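PDB 6R5T: periplasmic beta-glucosidase from Pseudomonas aeruginosa, which probably hydrolyses terminal, non-reducing beta-D-glucosyl residues of glycosides, with release of beta-D-glucose. Local coordinates for residues A[123-128]-A[155-160]; A[147-152]-A[205-210]; A[170-175]-A[216-221]. The protein carries 1 engineered substitution. All coordinates share one frame; numbering follows the deposited sequence.

Interaction 1 (A[123-128]-A[155-160]). With BGC (beta-D-glucopyranose), chain C.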
ATOM      1  N   PHE A 123      -9.729  -7.252 -26.759  1.00 15.20           N
ATOM      2  CA  PHE A 123      -9.304  -7.474 -25.357  1.00 13.63           C
ATOM      3  C   PHE A 123      -9.730  -6.237 -24.561  1.00 14.15           C
ATOM      4  O   PHE A 123      -8.909  -5.350 -24.308  1.00 15.67           O
ATOM      5  CB  PHE A 123      -7.809  -7.700 -25.338  1.00 16.21           C
ATOM      6  CG  PHE A 123      -7.330  -8.865 -26.172  1.00 18.01           C
ATOM      7  CD1 PHE A 123      -7.951 -10.096 -26.126  1.00 17.82           C
ATOM      8  CD2 PHE A 123      -6.228  -8.713 -26.973  1.00 18.13           C
ATOM      9  CE1 PHE A 123      -7.462 -11.136 -26.908  1.00 17.02           C
ATOM     10  CE2 PHE A 123      -5.753  -9.746 -27.752  1.00 18.31           C
ATOM     11  CZ  PHE A 123      -6.369 -10.953 -27.691  1.00 16.34           C
ATOM     12  N   SER A 124     -10.987  -6.182 -24.231  1.00 15.03           N
ATOM     13  CA  SER A 124     -11.682  -5.013 -23.629  0.65 14.68           C
ATOM     14  C   SER A 124     -13.055  -5.513 -23.207  1.00 15.10           C
ATOM     15  O   SER A 124     -13.550  -6.446 -23.825  1.00 15.33           O
ATOM     16  CB  SER A 124     -11.766  -3.896 -24.653  0.65 15.74           C
ATOM     17  OG  SER A 124     -12.366  -2.679 -24.175  0.65 16.99           O
ATOM     18  N   PRO A 125     -13.720  -4.948 -22.189  1.00 13.97           N
ATOM     19  CA  PRO A 125     -13.229  -3.810 -21.394  1.00 13.63           C
ATOM     20  C   PRO A 125     -12.225  -4.241 -20.306  1.00 13.67           C
ATOM     21  O   PRO A 125     -12.249  -5.347 -19.815  1.00 14.13           O
ATOM     22  CB  PRO A 125     -14.506  -3.321 -20.739  1.00 14.71           C
ATOM     23  CG  PRO A 125     -15.334  -4.552 -20.549  1.00 14.35           C
ATOM     24  CD  PRO A 125     -15.063  -5.355 -21.798  1.00 14.62           C
ATOM     25  N   MET A 126     -11.365  -3.305 -19.940  1.00 14.46           N
ATOM     26  CA  MET A 126     -10.557  -3.402 -18.716  1.00 13.55           C
ATOM     27  C   MET A 126     -11.380  -2.877 -17.559  1.00 13.50           C
ATOM     28  O   MET A 126     -11.807  -1.737 -17.619  1.00 16.97           O
ATOM     29  CB  MET A 126      -9.267  -2.592 -18.913  1.00 13.71           C
ATOM     30  CG  MET A 126      -8.249  -2.740 -17.784  1.00 14.96           C
ATOM     31  SD  MET A 126      -8.642  -1.693 -16.393  1.00 16.27           S
ATOM     32  CE  MET A 126      -7.008  -1.523 -15.635  1.00 18.51           C
ATOM     33  N   VAL A 127     -11.630  -3.708 -16.564  1.00 13.13           N
ATOM     34  CA  VAL A 127     -12.552  -3.391 -15.448  1.00 13.10           C
ATOM     35  C   VAL A 127     -11.896  -3.604 -14.096  1.00 13.10           C
ATOM     36  O   VAL A 127     -12.623  -3.823 -13.099  1.00 15.26           O
ATOM     37  CB  VAL A 127     -13.838  -4.206 -15.611  1.00 13.52           C
ATOM     38  CG1 VAL A 127     -14.457  -3.905 -16.975  1.00 15.51           C
ATOM     39  CG2 VAL A 127     -13.668  -5.703 -15.442  1.00 13.18           C
ATOM     40  N   ASP A 128     -10.578  -3.482 -14.040  1.00 13.40           N
ATOM     41  CA  ASP A 128      -9.851  -3.612 -12.767  1.00 11.78           C
ATOM     42  C   ASP A 128     -10.109  -2.366 -11.913  1.00 12.06           C
ATOM     43  O   ASP A 128      -9.935  -1.263 -12.411  1.00 14.64           O
ATOM     44  CB  ASP A 128      -8.374  -3.798 -13.022  1.00 12.83           C
ATOM     45  CG  ASP A 128      -8.024  -4.877 -14.027  1.00 15.37           C
ATOM     46  OD1 ASP A 128      -8.653  -5.926 -13.959  1.00 14.51           O
ATOM     47  OD2 ASP A 128      -7.125  -4.644 -14.810  1.00 16.17           O
ATOM     48  N   VAL A 155     -22.132  -2.351 -19.544  1.00 14.43           N
ATOM     49  CA  VAL A 155     -22.458  -1.468 -20.701  1.00 15.55           C
ATOM     50  C   VAL A 155     -21.499  -1.691 -21.869  1.00 14.49           C
ATOM     51  O   VAL A 155     -21.920  -1.814 -23.031  1.00 15.40           O
ATOM     52  CB  VAL A 155     -22.433   0.007 -20.243  1.00 15.94           C
ATOM     53  CG1 VAL A 155     -22.422   0.955 -21.406  1.00 17.01           C
ATOM     54  CG2 VAL A 155     -23.591   0.284 -19.325  1.00 19.88           C
ATOM     55  N   MET A 156     -20.209  -1.765 -21.602  1.00 13.76           N
ATOM     56  CA  MET A 156     -19.185  -1.952 -22.625  1.00 15.27           C
ATOM     57  C   MET A 156     -19.399  -3.312 -23.304  1.00 13.92           C
ATOM     58  O   MET A 156     -19.382  -3.368 -24.531  1.00 13.23           O
ATOM     59  CB  MET A 156     -17.795  -1.964 -21.998  1.00 15.57           C
ATOM     60  CG  MET A 156     -17.338  -0.605 -21.445  1.00 18.02           C
ATOM     61  SD  MET A 156     -16.845   0.544 -22.712  1.00 19.59           S
ATOM     62  CE  MET A 156     -15.471  -0.262 -23.520  1.00 22.32           C
ATOM     63  N   VAL A 157     -19.594  -4.349 -22.526  1.00 13.96           N
ATOM     64  CA  VAL A 157     -19.813  -5.690 -23.129  1.00 14.38           C
ATOM     65  C   VAL A 157     -21.040  -5.673 -24.052  1.00 15.39           C
ATOM     66  O   VAL A 157     -20.968  -6.161 -25.190  1.00 15.86           O
ATOM     67  CB  VAL A 157     -19.961  -6.742 -22.044  1.00 13.55           C
ATOM     68  CG1 VAL A 157     -20.427  -8.062 -22.607  1.00 14.86           C
ATOM     69  CG2 VAL A 157     -18.631  -6.910 -21.315  1.00 15.13           C
ATOM     70  N   ARG A 158     -22.152  -5.158 -23.570  1.00 16.11           N
ATOM     71  CA  ARG A 158     -23.397  -5.123 -24.384  1.00 16.60           C
ATOM     72  C   ARG A 158     -23.201  -4.303 -25.639  1.00 16.89           C
ATOM     73  O   ARG A 158     -23.722  -4.700 -26.742  1.00 18.44           O
ATOM     74  CB  ARG A 158     -24.562  -4.674 -23.523  1.00 18.84           C
ATOM     75  CG  ARG A 158     -24.953  -5.694 -22.464  1.00 24.72           C
ATOM     76  CD  ARG A 158     -26.245  -5.312 -21.769  1.00 29.76           C
ATOM     77  NE  ARG A 158     -26.110  -4.098 -20.992  1.00 39.43           N
ATOM     78  CZ  ARG A 158     -25.755  -4.012 -19.703  1.00 40.29           C
ATOM     79  NH1 ARG A 158     -25.494  -5.086 -18.971  1.00 44.56           N
ATOM     80  NH2 ARG A 158     -25.668  -2.815 -19.156  1.00 41.68           N
ATOM     81  N   ALA A 159     -22.496  -3.177 -25.552  1.00 15.48           N
ATOM     82  CA  ALA A 159     -22.287  -2.295 -26.706  1.00 14.75           C
ATOM     83  C   ALA A 159     -21.403  -2.967 -27.747  1.00 15.89           C
ATOM     84  O   ALA A 159     -21.665  -2.824 -28.963  1.00 17.16           O
ATOM     85  CB  ALA A 159     -21.753  -0.978 -26.223  1.00 17.23           C
ATOM     86  N   TYR A 160     -20.363  -3.673 -27.321  1.00 15.66           N
ATOM     87  CA  TYR A 160     -19.468  -4.372 -28.264  1.00 15.73           C
ATOM     88  C   TYR A 160     -20.222  -5.494 -28.959  1.00 15.67           C
ATOM     89  O   TYR A 160     -20.099  -5.631 -30.196  1.00 17.69           O
ATOM     90  CB  TYR A 160     -18.249  -4.967 -27.550  1.00 14.63           C
ATOM     91  CG  TYR A 160     -17.169  -4.009 -27.085  1.00 16.59           C
ATOM     92  CD1 TYR A 160     -16.787  -2.894 -27.797  1.00 16.99           C
ATOM     93  CD2 TYR A 160     -16.404  -4.318 -25.972  1.00 19.24           C
ATOM     94  CE1 TYR A 160     -15.720  -2.097 -27.434  1.00 17.70           C
ATOM     95  CE2 TYR A 160     -15.352  -3.500 -25.561  1.00 19.89           C
ATOM     96  CZ  TYR A 160     -14.978  -2.413 -26.316  1.00 18.57           C
ATOM     97  OH  TYR A 160     -13.920  -1.621 -25.963  1.00 19.02           O
TER
HETATM   98  C2  BGC C   1      -3.495  -6.778 -23.594  1.00 24.31           C
HETATM   99  C3  BGC C   1      -2.466  -7.754 -24.201  1.00 26.51           C
HETATM  100  C4  BGC C   1      -1.071  -7.189 -23.820  1.00 26.68           C
HETATM  101  C5  BGC C   1      -1.003  -7.189 -22.282  1.00 26.59           C
HETATM  102  C6  BGC C   1       0.288  -6.605 -21.750  1.00 26.36           C
HETATM  103  C1  BGC C   1      -3.272  -6.691 -22.080  1.00 23.39           C
HETATM  104  O1  BGC C   1      -4.162  -5.707 -21.655  1.00 21.73           O
HETATM  105  O2  BGC C   1      -4.851  -7.143 -23.819  1.00 23.90           O
HETATM  106  O3  BGC C   1      -2.604  -7.739 -25.636  1.00 27.70           O
HETATM  107  O4  BGC C   1      -0.080  -8.079 -24.358  1.00 27.37           O
HETATM  108  O5  BGC C   1      -1.939  -6.271 -21.799  1.00 23.06           O
HETATM  109  O6  BGC C   1       0.296  -6.669 -20.319  1.00 24.20           O
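Ser-124 and Pro-125, joined by a cis peptide bond, present their side chains to Met-156, Val-157 and Tyr-160 on helix 146-161. The contact belongs to the (beta/alpha)8 barrel of the family 3 N-terminal domain, and it illustrates how the loop leaving a barrel strand, here 121-122, can be packed against the helix that follows it. Two kinds of approach divide the work. The polar one is made at the rim of the Tyr-160 ring: Ser-124 OG lies in the ring plane, at its edge, and shares a hydrogen bond with Tyr-160 OH at 2.6 Å. With OG anti to the backbone N (chi1 -177°), the serine hydroxyl reaches out to the phenol; Ser-124 has two conformers, and the bond is certain only for the one with OG in this position. Bends at chi2 and chi3 fold the Met-156 chain back, leaving its CE 4.0 Å from Ser-124 OG.

The apolar approach is made by the pyrrolidine ring. Pro-125 and Met-156 run alongside one another with opposite senses, Pro-125 CB lying 3.8 Å from Met-156 CB. Val-157 comes in at a slant and brings CG2 to 3.9 Å from Pro-125 CD. The same CD lies 4.2 Å from Tyr-160 CE2, and Pro-125 N lies near the ring plane, at its edge. All five residues are buried, and Ala-107 of helix 100-116 packs on Tyr-160 as well. One residue before the serine the loop turns to the glycan pocket, where Phe-123 O is hydrogen-bonded to Lys-176 NZ, which is also hydrogen-bonded to the bound glucose. Phe-123 meets that sugar obliquely, its CB 3.4 Å from O2 of the glucose.

Interaction 2 (A[147-152]-A[205-210])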
ATOM      1  N   TYR A 147     -19.310   0.040  -7.800  1.00 13.09           N
ATOM      2  CA  TYR A 147     -20.635   0.240  -8.414  1.00 13.18           C
ATOM      3  C   TYR A 147     -20.501   0.767  -9.838  1.00 12.34           C
ATOM      4  O   TYR A 147     -21.089   0.206 -10.823  1.00 13.64           O
ATOM      5  CB  TYR A 147     -21.538   1.060  -7.503  1.00 13.29           C
ATOM      6  CG  TYR A 147     -22.918   1.287  -8.021  1.00 15.43           C
ATOM      7  CD1 TYR A 147     -23.199   2.351  -8.837  1.00 17.54           C
ATOM      8  CD2 TYR A 147     -23.936   0.437  -7.658  1.00 21.99           C
ATOM      9  CE1 TYR A 147     -24.470   2.535  -9.385  1.00 21.17           C
ATOM     10  CE2 TYR A 147     -25.218   0.639  -8.144  1.00 23.03           C
ATOM     11  CZ  TYR A 147     -25.485   1.665  -9.005  1.00 25.93           C
ATOM     12  OH  TYR A 147     -26.822   1.757  -9.330  1.00 30.06           O
ATOM     13  N   LEU A 148     -19.802   1.874  -9.998  1.00 12.63           N
ATOM     14  CA  LEU A 148     -19.714   2.539 -11.286  1.00 12.90           C
ATOM     15  C   LEU A 148     -18.947   1.603 -12.251  1.00 12.44           C
ATOM     16  O   LEU A 148     -19.400   1.464 -13.402  1.00 13.39           O
ATOM     17  CB  LEU A 148     -19.007   3.876 -11.119  1.00 14.49           C
ATOM     18  CG  LEU A 148     -18.828   4.641 -12.412  1.00 15.95           C
ATOM     19  CD1 LEU A 148     -20.181   4.916 -13.084  1.00 18.28           C
ATOM     20  CD2 LEU A 148     -18.122   5.943 -12.123  1.00 19.19           C
ATOM     21  N   THR A 149     -17.806   1.051 -11.831  1.00 12.22           N
ATOM     22  CA  THR A 149     -17.022   0.212 -12.746  1.00 12.55           C
ATOM     23  C   THR A 149     -17.840  -1.036 -13.153  1.00 11.56           C
ATOM     24  O   THR A 149     -17.779  -1.437 -14.353  1.00 12.46           O
ATOM     25  CB  THR A 149     -15.680  -0.172 -12.148  1.00 12.17           C
ATOM     26  OG1 THR A 149     -14.925   1.043 -12.019  1.00 13.80           O
ATOM     27  CG2 THR A 149     -14.940  -1.201 -12.980  1.00 12.83           C
ATOM     28  N   SER A 150     -18.601  -1.603 -12.234  1.00 12.06           N
ATOM     29  CA  SER A 150     -19.468  -2.782 -12.536  1.00 12.79           C
ATOM     30  C   SER A 150     -20.516  -2.391 -13.584  1.00 15.11           C
ATOM     31  O   SER A 150     -20.745  -3.153 -14.555  1.00 15.32           O
ATOM     32  CB  SER A 150     -20.071  -3.362 -11.333  1.00 13.81           C
ATOM     33  OG  SER A 150     -19.060  -3.887 -10.499  1.00 14.40           O
ATOM     34  N   LEU A 151     -21.149  -1.249 -13.404  1.00 13.88           N
ATOM     35  CA  LEU A 151     -22.173  -0.793 -14.353  1.00 15.71           C
ATOM     36  C   LEU A 151     -21.537  -0.604 -15.733  1.00 14.79           C
ATOM     37  O   LEU A 151     -22.076  -1.108 -16.752  1.00 16.06           O
ATOM     38  CB  LEU A 151     -22.762   0.515 -13.807  1.00 18.54           C
ATOM     39  CG  LEU A 151     -23.948   1.102 -14.554  1.00 24.92           C
ATOM     40  CD1 LEU A 151     -24.614   2.147 -13.661  1.00 28.64           C
ATOM     41  CD2 LEU A 151     -23.570   1.803 -15.821  1.00 30.32           C
ATOM     42  N   LEU A 152     -20.429   0.105 -15.813  1.00 12.71           N
ATOM     43  CA  LEU A 152     -19.779   0.418 -17.098  1.00 13.82           C
ATOM     44  C   LEU A 152     -19.223  -0.861 -17.741  1.00 13.54           C
ATOM     45  O   LEU A 152     -19.223  -0.944 -18.942  1.00 14.17           O
ATOM     46  CB  LEU A 152     -18.737   1.520 -16.920  1.00 14.97           C
ATOM     47  CG  LEU A 152     -19.334   2.854 -16.445  1.00 15.31           C
ATOM     48  CD1 LEU A 152     -18.225   3.884 -16.486  1.00 16.75           C
ATOM     49  CD2 LEU A 152     -20.481   3.336 -17.364  1.00 17.27           C
ATOM     50  N   LEU A 205     -13.986  -8.111  -7.283  1.00 13.85           N
ATOM     51  CA  LEU A 205     -14.497  -9.101  -8.258  1.00 13.63           C
ATOM     52  C   LEU A 205     -15.775  -8.657  -8.977  1.00 13.95           C
ATOM     53  O   LEU A 205     -15.983  -9.110 -10.094  1.00 15.20           O
ATOM     54  CB  LEU A 205     -14.705 -10.447  -7.573  1.00 14.20           C
ATOM     55  CG  LEU A 205     -13.439 -11.189  -7.195  1.00 13.87           C
ATOM     56  CD1 LEU A 205     -13.789 -12.396  -6.314  1.00 15.72           C
ATOM     57  CD2 LEU A 205     -12.673 -11.620  -8.431  1.00 17.54           C
ATOM     58  N   PRO A 206     -16.703  -7.850  -8.410  1.00 14.74           N
ATOM     59  CA  PRO A 206     -17.969  -7.562  -9.080  1.00 13.71           C
ATOM     60  C   PRO A 206     -17.895  -7.060 -10.520  1.00 14.34           C
ATOM     61  O   PRO A 206     -18.774  -7.456 -11.322  1.00 15.53           O
ATOM     62  CB  PRO A 206     -18.687  -6.584  -8.152  1.00 14.88           C
ATOM     63  CG  PRO A 206     -18.177  -6.979  -6.800  1.00 15.04           C
ATOM     64  CD  PRO A 206     -16.719  -7.321  -7.021  1.00 14.66           C
ATOM     65  N   PRO A 207     -16.906  -6.239 -10.950  1.00 14.70           N
ATOM     66  CA  PRO A 207     -16.881  -5.830 -12.357  1.00 13.60           C
ATOM     67  C   PRO A 207     -16.675  -6.976 -13.358  1.00 13.26           C
ATOM     68  O   PRO A 207     -17.270  -6.951 -14.430  1.00 13.88           O
ATOM     69  CB  PRO A 207     -15.734  -4.835 -12.439  1.00 15.23           C
ATOM     70  CG  PRO A 207     -15.666  -4.321 -11.002  1.00 16.23           C
ATOM     71  CD  PRO A 207     -15.917  -5.526 -10.124  1.00 15.85           C
ATOM     72  N   TYR A 208     -15.906  -7.969 -12.954  1.00 13.31           N
ATOM     73  CA  TYR A 208     -15.699  -9.133 -13.851  1.00 13.18           C
ATOM     74  C   TYR A 208     -16.987  -9.938 -13.919  1.00 14.18           C
ATOM     75  O   TYR A 208     -17.372 -10.347 -15.027  1.00 14.53           O
ATOM     76  CB  TYR A 208     -14.540 -10.016 -13.417  1.00 12.66           C
ATOM     77  CG  TYR A 208     -13.266  -9.284 -13.133  1.00 13.61           C
ATOM     78  CD1 TYR A 208     -12.432  -8.796 -14.119  1.00 14.08           C
ATOM     79  CD2 TYR A 208     -12.858  -9.155 -11.835  1.00 12.30           C
ATOM     80  CE1 TYR A 208     -11.287  -8.079 -13.810  1.00 14.79           C
ATOM     81  CE2 TYR A 208     -11.697  -8.479 -11.500  1.00 14.35           C
ATOM     82  CZ  TYR A 208     -10.903  -7.933 -12.481  1.00 14.54           C
ATOM     83  OH  TYR A 208      -9.730  -7.291 -12.143  1.00 14.67           O
ATOM     84  N   LYS A 209     -17.658 -10.120 -12.784  1.00 15.28           N
ATOM     85  CA  LYS A 209     -18.950 -10.817 -12.780  1.00 16.46           C
ATOM     86  C   LYS A 209     -19.973 -10.051 -13.619  1.00 17.98           C
ATOM     87  O   LYS A 209     -20.804 -10.690 -14.301  1.00 17.75           O
ATOM     88  CB  LYS A 209     -19.434 -11.042 -11.349  1.00 19.63           C
ATOM     89  CG  LYS A 209     -20.691 -11.883 -11.280  1.00 22.82           C
ATOM     90  CD  LYS A 209     -21.066 -12.214  -9.882  1.00 29.55           C
ATOM     91  CE  LYS A 209     -22.127 -13.288  -9.863  1.00 35.74           C
ATOM     92  NZ  LYS A 209     -23.386 -12.816 -10.475  1.00 36.87           N
ATOM     93  N   ALA A 210     -19.993  -8.718 -13.561  1.00 14.61           N
ATOM     94  CA  ALA A 210     -20.934  -7.917 -14.367  1.00 15.71           C
ATOM     95  C   ALA A 210     -20.695  -8.186 -15.852  1.00 15.54           C
ATOM     96  O   ALA A 210     -21.685  -8.245 -16.644  1.00 16.48           O
ATOM     97  CB  ALA A 210     -20.701  -6.450 -14.094  1.00 16.57           C
TER
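Ser-150 OG is hydrogen-bonded to Thr-146 O, one turn earlier in its own helix, and packs on the Pro-206 to Pro-207 peptide of the neighbouring helix. A chi1 of -65° swings OG back along its own helix, where it meets Thr-146 O. The hydroxyl oxygen is 3.2 Å from Pro-207 N, yet that nitrogen carries no hydrogen, and the approach is packing alone. Pro-207 CG is also close, 3.5 Å from Ser-150 OG.

The two helices are neighbours in the outer layer of the (beta/alpha)8 barrel. Here 146-161 and 206-213 run nearly parallel, their local axes 8.0 Å apart and inclined by 19°, and the CA atoms of Ser-150 and Pro-207 come within 4.0 Å. Thr-149 lays its methyl across the proline, CG2 lying 3.8 Å from Pro-207 CB, while its OG1 turns to Asp-145 O. At the next turn Ala-210 points its methyl at the backbone of the other helix: CB is 3.3 Å from Ser-150 O. Pro-207 O accepts a hydrogen bond from Ser-153 OG of the neighbouring helix.

Interaction 3 (A[170-175]-A[216-221])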
ATOM      1  N   SER A 170     -20.652  -6.375 -34.888  1.00 16.67           N
ATOM      2  CA  SER A 170     -20.406  -6.818 -33.491  1.00 17.68           C
ATOM      3  C   SER A 170     -18.970  -7.312 -33.399  1.00 17.15           C
ATOM      4  O   SER A 170     -18.440  -7.889 -34.365  1.00 17.96           O
ATOM      5  CB  SER A 170     -21.360  -7.895 -33.053  1.00 18.27           C
ATOM      6  OG  SER A 170     -22.685  -7.400 -32.912  1.00 22.67           O
ATOM      7  N   ILE A 171     -18.400  -7.247 -32.193  1.00 15.79           N
ATOM      8  CA  ILE A 171     -17.160  -7.961 -31.820  1.00 15.57           C
ATOM      9  C   ILE A 171     -17.423  -8.619 -30.477  1.00 14.61           C
ATOM     10  O   ILE A 171     -18.245  -8.117 -29.649  1.00 15.63           O
ATOM     11  CB  ILE A 171     -15.917  -7.067 -31.776  1.00 14.91           C
ATOM     12  CG1 ILE A 171     -16.024  -6.006 -30.656  1.00 16.06           C
ATOM     13  CG2 ILE A 171     -15.653  -6.465 -33.144  1.00 16.96           C
ATOM     14  CD1 ILE A 171     -14.849  -5.070 -30.572  1.00 16.28           C
ATOM     15  N   MET A 172     -16.670  -9.660 -30.185  1.00 13.77           N
ATOM     16  CA  MET A 172     -16.728 -10.316 -28.869  1.00 13.07           C
ATOM     17  C   MET A 172     -15.860  -9.530 -27.881  1.00 13.20           C
ATOM     18  O   MET A 172     -14.785  -9.043 -28.249  1.00 13.98           O
ATOM     19  CB  MET A 172     -16.188 -11.746 -28.953  1.00 15.25           C
ATOM     20  CG  MET A 172     -16.182 -12.442 -27.642  1.00 15.42           C
ATOM     21  SD  MET A 172     -15.802 -14.244 -27.782  1.00 17.37           S
ATOM     22  CE  MET A 172     -17.292 -14.792 -28.613  1.00 17.47           C
ATOM     23  N   ALA A 173     -16.353  -9.385 -26.664  1.00 13.22           N
ATOM     24  CA  ALA A 173     -15.620  -8.713 -25.564  1.00 13.46           C
ATOM     25  C   ALA A 173     -14.833  -9.819 -24.834  1.00 13.85           C
ATOM     26  O   ALA A 173     -15.423 -10.836 -24.439  1.00 15.87           O
ATOM     27  CB  ALA A 173     -16.562  -8.058 -24.605  1.00 13.98           C
ATOM     28  N   ALA A 174     -13.549  -9.616 -24.634  1.00 13.42           N
ATOM     29  CA  ALA A 174     -12.705 -10.408 -23.737  1.00 13.69           C
ATOM     30  C   ALA A 174     -12.383  -9.487 -22.538  1.00 13.23           C
ATOM     31  O   ALA A 174     -11.457  -8.722 -22.618  1.00 13.71           O
ATOM     32  CB  ALA A 174     -11.460 -10.902 -24.444  1.00 15.33           C
ATOM     33  N   VAL A 175     -13.203  -9.597 -21.507  1.00 12.46           N
ATOM     34  CA  VAL A 175     -13.090  -8.755 -20.286  1.00 12.28           C
ATOM     35  C   VAL A 175     -11.736  -9.067 -19.637  1.00 12.69           C
ATOM     36  O   VAL A 175     -11.277 -10.225 -19.612  1.00 13.31           O
ATOM     37  CB  VAL A 175     -14.264  -8.922 -19.322  1.00 13.61           C
ATOM     38  CG1 VAL A 175     -14.438 -10.336 -18.800  1.00 13.05           C
ATOM     39  CG2 VAL A 175     -14.152  -7.923 -18.182  1.00 13.26           C
ATOM     40  N   ALA A 216     -20.348 -11.565 -21.745  1.00 15.08           N
ATOM     41  CA  ALA A 216     -19.023 -11.497 -22.383  1.00 15.76           C
ATOM     42  C   ALA A 216     -18.640 -12.894 -22.894  1.00 14.45           C
ATOM     43  O   ALA A 216     -18.758 -13.872 -22.126  1.00 14.51           O
ATOM     44  CB  ALA A 216     -17.992 -11.004 -21.399  1.00 15.79           C
ATOM     45  N   GLY A 217     -18.118 -12.969 -24.120  1.00 15.72           N
ATOM     46  CA  GLY A 217     -17.718 -14.263 -24.714  1.00 15.93           C
ATOM     47  C   GLY A 217     -16.376 -14.747 -24.214  1.00 15.48           C
ATOM     48  O   GLY A 217     -16.109 -15.977 -24.303  1.00 16.13           O
ATOM     49  N   ALA A 218     -15.544 -13.864 -23.669  1.00 14.23           N
ATOM     50  CA  ALA A 218     -14.189 -14.282 -23.280  1.00 12.44           C
ATOM     51  C   ALA A 218     -13.721 -13.532 -22.033  1.00 12.25           C
ATOM     52  O   ALA A 218     -14.250 -12.478 -21.705  1.00 14.19           O
ATOM     53  CB  ALA A 218     -13.229 -14.102 -24.408  1.00 13.94           C
ATOM     54  N   VAL A 219     -12.784 -14.170 -21.347  1.00 13.23           N
ATOM     55  CA  VAL A 219     -12.113 -13.558 -20.180  1.00 14.28           C
ATOM     56  C   VAL A 219     -10.595 -13.657 -20.382  1.00 15.56           C
ATOM     57  O   VAL A 219     -10.087 -14.754 -20.645  1.00 15.35           O
ATOM     58  CB  VAL A 219     -12.547 -14.266 -18.889  1.00 14.65           C
ATOM     59  CG1 VAL A 219     -11.660 -13.805 -17.710  1.00 15.22           C
ATOM     60  CG2 VAL A 219     -14.001 -14.082 -18.620  1.00 15.55           C
ATOM     61  N   MET A 220      -9.873 -12.536 -20.265  1.00 14.53           N
ATOM     62  CA  MET A 220      -8.402 -12.517 -20.340  1.00 14.92           C
ATOM     63  C   MET A 220      -7.853 -12.557 -18.909  1.00 15.01           C
ATOM     64  O   MET A 220      -8.231 -11.711 -18.094  1.00 13.33           O
ATOM     65  CB  MET A 220      -7.860 -11.305 -21.093  1.00 16.78           C
ATOM     66  CG  MET A 220      -6.385 -11.384 -21.133  1.00 20.88           C
ATOM     67  SD  MET A 220      -5.658 -10.026 -22.048  1.00 27.30           S
ATOM     68  CE  MET A 220      -5.622 -10.837 -23.651  1.00 28.48           C
ATOM     69  N   VAL A 221      -7.045 -13.559 -18.636  1.00 13.87           N
ATOM     70  CA  VAL A 221      -6.470 -13.826 -17.300  1.00 14.58           C
ATOM     71  C   VAL A 221      -5.319 -12.852 -17.040  1.00 15.22           C
ATOM     72  O   VAL A 221      -4.586 -12.500 -17.953  1.00 15.19           O
ATOM     73  CB  VAL A 221      -6.098 -15.307 -17.187  1.00 15.67           C
ATOM     74  CG1 VAL A 221      -5.545 -15.595 -15.812  1.00 14.97           C
ATOM     75  CG2 VAL A 221      -7.336 -16.156 -17.496  1.00 15.76           C
TER
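Strands 172-178 and 218-221 are neighbours in the parallel eight-stranded sheet of the (beta/alpha)8 barrel, the fifth and sixth in order, and their pairing shows the register of a parallel ladder. Ala-174 pairs with Ala-218 and Val-175 with Val-219. Three backbone hydrogen bonds zigzag between them. Ala-218 N gives to Ala-173 O at 3.1 Å, in the carbonyl plane; Val-175 N gives to Ala-218 O, also at 3.1 Å, but from above the carbonyl plane; and Met-220 N reaches Val-175 O at 2.8 Å in a nearly straight bond of 171°. The Ala-174 CA also makes a CA-H...O contact with Ala-218 O.

Side chains alternate between the two faces. On one, the methyls of Ala-174 and Ala-218 meet at 3.7 Å between their CB atoms. On the other, Val-175 and Val-219 stand alongside with a common direction, Val-175 CG1 being 3.8 Å from Val-219 CG2; a chi1 of 60° turns Val-175 CG1 toward the neighbouring valine, at the cost of sitting between its own N and C. Where the ladder begins, Met-172 stretches out (chi1 178°), then bends at chi3 and rests its sulfur on a bare backbone, SD lying 3.6 Å from Gly-217 CA.

At the far end Met-220 turns its side-chain end away from strand 172-178 into the glycan pocket, where it touches the bound glucose. Met-121 of strand 121-122 packs on Ala-174 and Ala-218, and this strand flanks 172-178 on its other side through backbone hydrogen bonds of Met-172 and Ala-174 with Ser-122. Gln-161 OE1 accepts from both Ala-173 N and Gly-217 N, Val-157 of helix 146-161 packs on Ala-216, and Gly-217 shares a backbone hydrogen bond with Leu-251, the first residue of strand 251-253.

From the N terminus, interaction 1 closes the loop that leaves strand 121-122 by bringing 155-160, on helix 146-161, back to 123-128. Interaction 2 starts earlier on that helix and spans strand 172-178 before returning at 205-210, so it crosses interaction 1. It also crosses interaction 3, which opens at 170-175 and closes at 216-221. Interactions 1 and 3 follow in series, joined where Tyr-160 O meets Ile-171 N and where Val-127 packs on Val-175. Asp-128 and Tyr-208 link interactions 1 and 2, probably by a hydrogen bond. Together the three tie the loop, two outer helices and two strands into one sector of the barrel.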